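Local coordinates for protein formyltransferase PseJ (Anoxybacillus kamchatkensis G10, PDB 6EDK) that is a member of the formyltransferase family, with the ligand 1YA bound in a pocket of its single chain, at residues 40-45 / 160-165. Sequence-based numbering, arbitrary orientation.
Sequences DFLESF and KLFMEY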
ATOM      1  N   ASP A  40      -2.805   6.913  16.690  1.00 30.88           N
ATOM      2  CA  ASP A  40      -3.239   6.460  18.012  1.00 35.02           C
ATOM      3  C   ASP A  40      -3.032   4.974  18.195  1.00 36.03           C
ATOM      4  O   ASP A  40      -2.663   4.525  19.279  1.00 34.28           O
ATOM      5  CB  ASP A  40      -4.728   6.782  18.238  1.00 38.16           C
ATOM      6  CG  ASP A  40      -4.981   8.226  18.457  1.00 45.98           C
ATOM      7  OD1 ASP A  40      -4.035   8.968  18.795  1.00 47.42           O
ATOM      8  OD2 ASP A  40      -6.140   8.635  18.286  1.00 44.07           O
ATOM      9  N   PHE A  41      -3.365   4.164  17.166  1.00 33.53           N
ATOM     10  CA  PHE A  41      -3.184   2.720  17.285  1.00 29.72           C
ATOM     11  C   PHE A  41      -1.727   2.386  17.562  1.00 32.11           C
ATOM     12  O   PHE A  41      -1.398   1.595  18.460  1.00 33.96           O
ATOM     13  CB  PHE A  41      -3.655   2.007  15.951  1.00 29.45           C
ATOM     14  CG  PHE A  41      -3.311   0.539  15.903  1.00 29.00           C
ATOM     15  CD1 PHE A  41      -4.123  -0.401  16.524  1.00 28.67           C
ATOM     16  CD2 PHE A  41      -2.225   0.086  15.194  1.00 28.15           C
ATOM     17  CE1 PHE A  41      -3.824  -1.766  16.500  1.00 27.60           C
ATOM     18  CE2 PHE A  41      -1.911  -1.268  15.164  1.00 29.11           C
ATOM     19  CZ  PHE A  41      -2.703  -2.196  15.793  1.00 31.61           C
ATOM     20  N   LEU A  42      -0.840   3.011  16.820  1.00 30.31           N
ATOM     21  CA  LEU A  42       0.571   2.702  16.962  1.00 31.46           C
ATOM     22  C   LEU A  42       1.083   3.167  18.349  1.00 33.56           C
ATOM     23  O   LEU A  42       1.868   2.471  18.987  1.00 35.26           O
ATOM     24  CB  LEU A  42       1.365   3.414  15.869  1.00 30.95           C
ATOM     25  CG  LEU A  42       1.161   2.850  14.443  1.00 31.98           C
ATOM     26  CD1 LEU A  42       1.876   3.736  13.438  1.00 38.54           C
ATOM     27  CD2 LEU A  42       1.680   1.456  14.398  1.00 32.25           C
ATOM     28  N   GLU A  43       0.591   4.303  18.799  1.00 33.73           N
ATOM     29  CA  GLU A  43       1.020   4.819  20.104  1.00 42.89           C
ATOM     30  C   GLU A  43       0.468   3.996  21.244  1.00 46.80           C
ATOM     31  O   GLU A  43       1.083   3.973  22.304  1.00 39.68           O
ATOM     32  CB  GLU A  43       0.591   6.266  20.246  1.00 40.59           C
ATOM     33  CG  GLU A  43       1.438   7.218  19.416  1.00 40.98           C
ATOM     34  CD  GLU A  43       0.970   8.671  19.493  1.00 48.94           C
ATOM     35  OE1 GLU A  43      -0.153   8.951  19.988  1.00 51.92           O
ATOM     36  OE2 GLU A  43       1.724   9.542  19.019  1.00 49.60           O
ATOM     37  N   SER A  44      -0.640   3.264  21.047  1.00 41.74           N
ATOM     38  CA  SER A  44      -1.099   2.358  22.090  1.00 39.97           C
ATOM     39  C   SER A  44      -0.162   1.190  22.309  1.00 40.69           C
ATOM     40  O   SER A  44      -0.412   0.407  23.221  1.00 45.70           O
ATOM     41  CB  SER A  44      -2.561   1.863  21.782  1.00 42.21           C
ATOM     42  OG  SER A  44      -2.611   0.933  20.722  1.00 36.58           O
ATOM     43  N   PHE A  45       0.889   1.018  21.495  1.00 40.88           N
ATOM     44  CA  PHE A  45       1.938   0.033  21.782  1.00 42.36           C
ATOM     45  C   PHE A  45       3.148   0.680  22.483  1.00 47.91           C
ATOM     46  O   PHE A  45       4.203   0.030  22.611  1.00 47.74           O
ATOM     47  CB  PHE A  45       2.413  -0.675  20.512  1.00 39.31           C
ATOM     48  CG  PHE A  45       1.350  -1.600  19.898  1.00 40.41           C
ATOM     49  CD1 PHE A  45       0.321  -1.070  19.123  1.00 38.06           C
ATOM     50  CD2 PHE A  45       1.378  -2.961  20.119  1.00 42.00           C
ATOM     51  CE1 PHE A  45      -0.681  -1.911  18.589  1.00 33.60           C
ATOM     52  CE2 PHE A  45       0.383  -3.826  19.570  1.00 44.83           C
ATOM     53  CZ  PHE A  45      -0.624  -3.307  18.814  1.00 39.95           C
ATOM     54  N   LYS A 160      -7.489  -3.173   8.309  1.00 25.45           N
ATOM     55  CA  LYS A 160      -7.675  -4.333   9.176  1.00 25.22           C
ATOM     56  C   LYS A 160      -6.484  -5.262   9.171  1.00 24.60           C
ATOM     57  O   LYS A 160      -6.078  -5.767  10.214  1.00 25.52           O
ATOM     58  CB  LYS A 160      -8.945  -5.059   8.711  1.00 24.97           C
ATOM     59  CG  LYS A 160      -9.378  -6.193   9.591  1.00 27.16           C
ATOM     60  CD  LYS A 160     -10.667  -6.902   9.098  1.00 34.22           C
ATOM     61  CE  LYS A 160     -10.972  -8.054  10.058  1.00 46.58           C
ATOM     62  NZ  LYS A 160     -11.834  -9.097   9.436  1.00 49.72           N
ATOM     63  N   LEU A 161      -5.975  -5.616   7.990  1.00 26.43           N
ATOM     64  CA  LEU A 161      -4.881  -6.570   7.886  1.00 24.58           C
ATOM     65  C   LEU A 161      -3.635  -6.038   8.594  1.00 23.87           C
ATOM     66  O   LEU A 161      -2.910  -6.780   9.272  1.00 25.77           O
ATOM     67  CB  LEU A 161      -4.565  -6.786   6.382  1.00 26.10           C
ATOM     68  CG  LEU A 161      -3.500  -7.800   6.001  1.00 27.03           C
ATOM     69  CD1 LEU A 161      -3.906  -9.225   6.363  1.00 29.49           C
ATOM     70  CD2 LEU A 161      -3.178  -7.741   4.499  1.00 25.03           C
ATOM     71  N   PHE A 162      -3.430  -4.734   8.482  1.00 22.42           N
ATOM     72  CA  PHE A 162      -2.260  -4.117   9.145  1.00 22.29           C
ATOM     73  C   PHE A 162      -2.384  -4.266  10.662  1.00 27.83           C
ATOM     74  O   PHE A 162      -1.449  -4.713  11.359  1.00 24.73           O
ATOM     75  CB  PHE A 162      -2.191  -2.656   8.783  1.00 20.71           C
ATOM     76  CG  PHE A 162      -1.105  -1.956   9.581  1.00 25.43           C
ATOM     77  CD1 PHE A 162       0.185  -2.185   9.290  1.00 27.23           C
ATOM     78  CD2 PHE A 162      -1.465  -1.224  10.684  1.00 27.88           C
ATOM     79  CE1 PHE A 162       1.190  -1.598  10.093  1.00 27.41           C
ATOM     80  CE2 PHE A 162      -0.454  -0.660  11.505  1.00 29.67           C
ATOM     81  CZ  PHE A 162       0.821  -0.891  11.164  1.00 26.40           C
ATOM     82  N   MET A 163      -3.541  -3.869  11.187  1.00 25.97           N
ATOM     83  CA  MET A 163      -3.714  -3.924  12.663  1.00 26.16           C
ATOM     84  C   MET A 163      -3.712  -5.347  13.143  1.00 30.49           C
ATOM     85  O   MET A 163      -3.249  -5.623  14.265  1.00 31.46           O
ATOM     86  CB  MET A 163      -5.008  -3.232  13.083  1.00 28.07           C
ATOM     87  CG  MET A 163      -5.003  -1.716  12.883  1.00 29.90           C
ATOM     88  SD  MET A 163      -6.345  -0.673  13.536  1.00 32.27           S
ATOM     89  CE  MET A 163      -7.673  -1.127  12.403  1.00 34.17           C
ATOM     90  N   GLU A 164      -4.256  -6.280  12.329  1.00 26.93           N
ATOM     91  CA  GLU A 164      -4.215  -7.680  12.729  1.00 26.38           C
ATOM     92  C   GLU A 164      -2.801  -8.190  12.856  1.00 29.98           C
ATOM     93  O   GLU A 164      -2.508  -8.969  13.782  1.00 28.85           O
ATOM     94  CB  GLU A 164      -4.984  -8.552  11.744  1.00 26.66           C
ATOM     95  CG  GLU A 164      -4.928 -10.037  12.005  1.00 31.21           C
ATOM     96  CD  GLU A 164      -5.801 -10.802  11.019  1.00 35.45           C
ATOM     97  OE1 GLU A 164      -6.544 -10.139  10.230  1.00 32.02           O
ATOM     98  OE2 GLU A 164      -5.776 -12.041  11.075  1.00 32.91           O
ATOM     99  N   TYR A 165      -1.899  -7.755  11.982  1.00 28.72           N
ATOM    100  CA  TYR A 165      -0.555  -8.357  11.960  1.00 28.74           C
ATOM    101  C   TYR A 165       0.530  -7.466  12.565  1.00 31.01           C
ATOM    102  O   TYR A 165       1.637  -7.941  12.805  1.00 35.69           O
ATOM    103  CB  TYR A 165      -0.149  -8.747  10.530  1.00 28.45           C
ATOM    104  CG  TYR A 165      -0.791 -10.028  10.069  1.00 31.76           C
ATOM    105  CD1 TYR A 165      -0.235 -11.254  10.348  1.00 36.11           C
ATOM    106  CD2 TYR A 165      -2.000 -10.015   9.396  1.00 30.84           C
ATOM    107  CE1 TYR A 165      -0.825 -12.425   9.954  1.00 37.01           C
ATOM    108  CE2 TYR A 165      -2.613 -11.251   8.951  1.00 33.40           C
ATOM    109  CZ  TYR A 165      -1.989 -12.437   9.259  1.00 38.26           C
ATOM    110  OH  TYR A 165      -2.530 -13.658   8.882  1.00 40.50           O
TER
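Phe-41 of helix 36-43 faces Met-163 on the long helix 147-169, and here the backbones come nearest, 8.1 Å between the two CA atoms. No hydrogen bond crosses the gap; apolar side chains fill it. The first torsion of Phe-41 (chi1 171°, CG anti to the backbone N) sets its ring against Met-163, which lies across one face. Met-163 CG sits above the ring centre, 3.7 Å from the centroid of the Phe-41 ring and only 8° off the normal, a CH-pi contact. Next along the chain, Met-163 SD keeps to the same face at 4.1 Å from the centroid of the Phe-41 ring, 23° off the normal, making a Met-aromatic contact displaced toward CD1. Phe-45 CE1 approaches the opposite face nearer its rim, so the ring is sandwiched. In the formyltransferase fold this contact joins two helices that follow strands 27-31 and 133-138 of the mixed six-stranded sheet, at a partly buried site about 14 Å from the bound 1YA, measured from the Phe-162 side chain. Deeper in, Phe-162 slants against Phe-41, their CE2 atoms 4.0 Å apart. Leu-42 CD2 comes up at the edge of the Phe-162 ring, 4.1 Å from CZ. Trp-166 touches both Leu-42 and Phe-162, while Ile-121 of strand 118-123 packs against Phe-162. Three residues on from Phe-41, Ser-44 OG turns back to donate a hydrogen bond to Phe-41 O (2.7 Å).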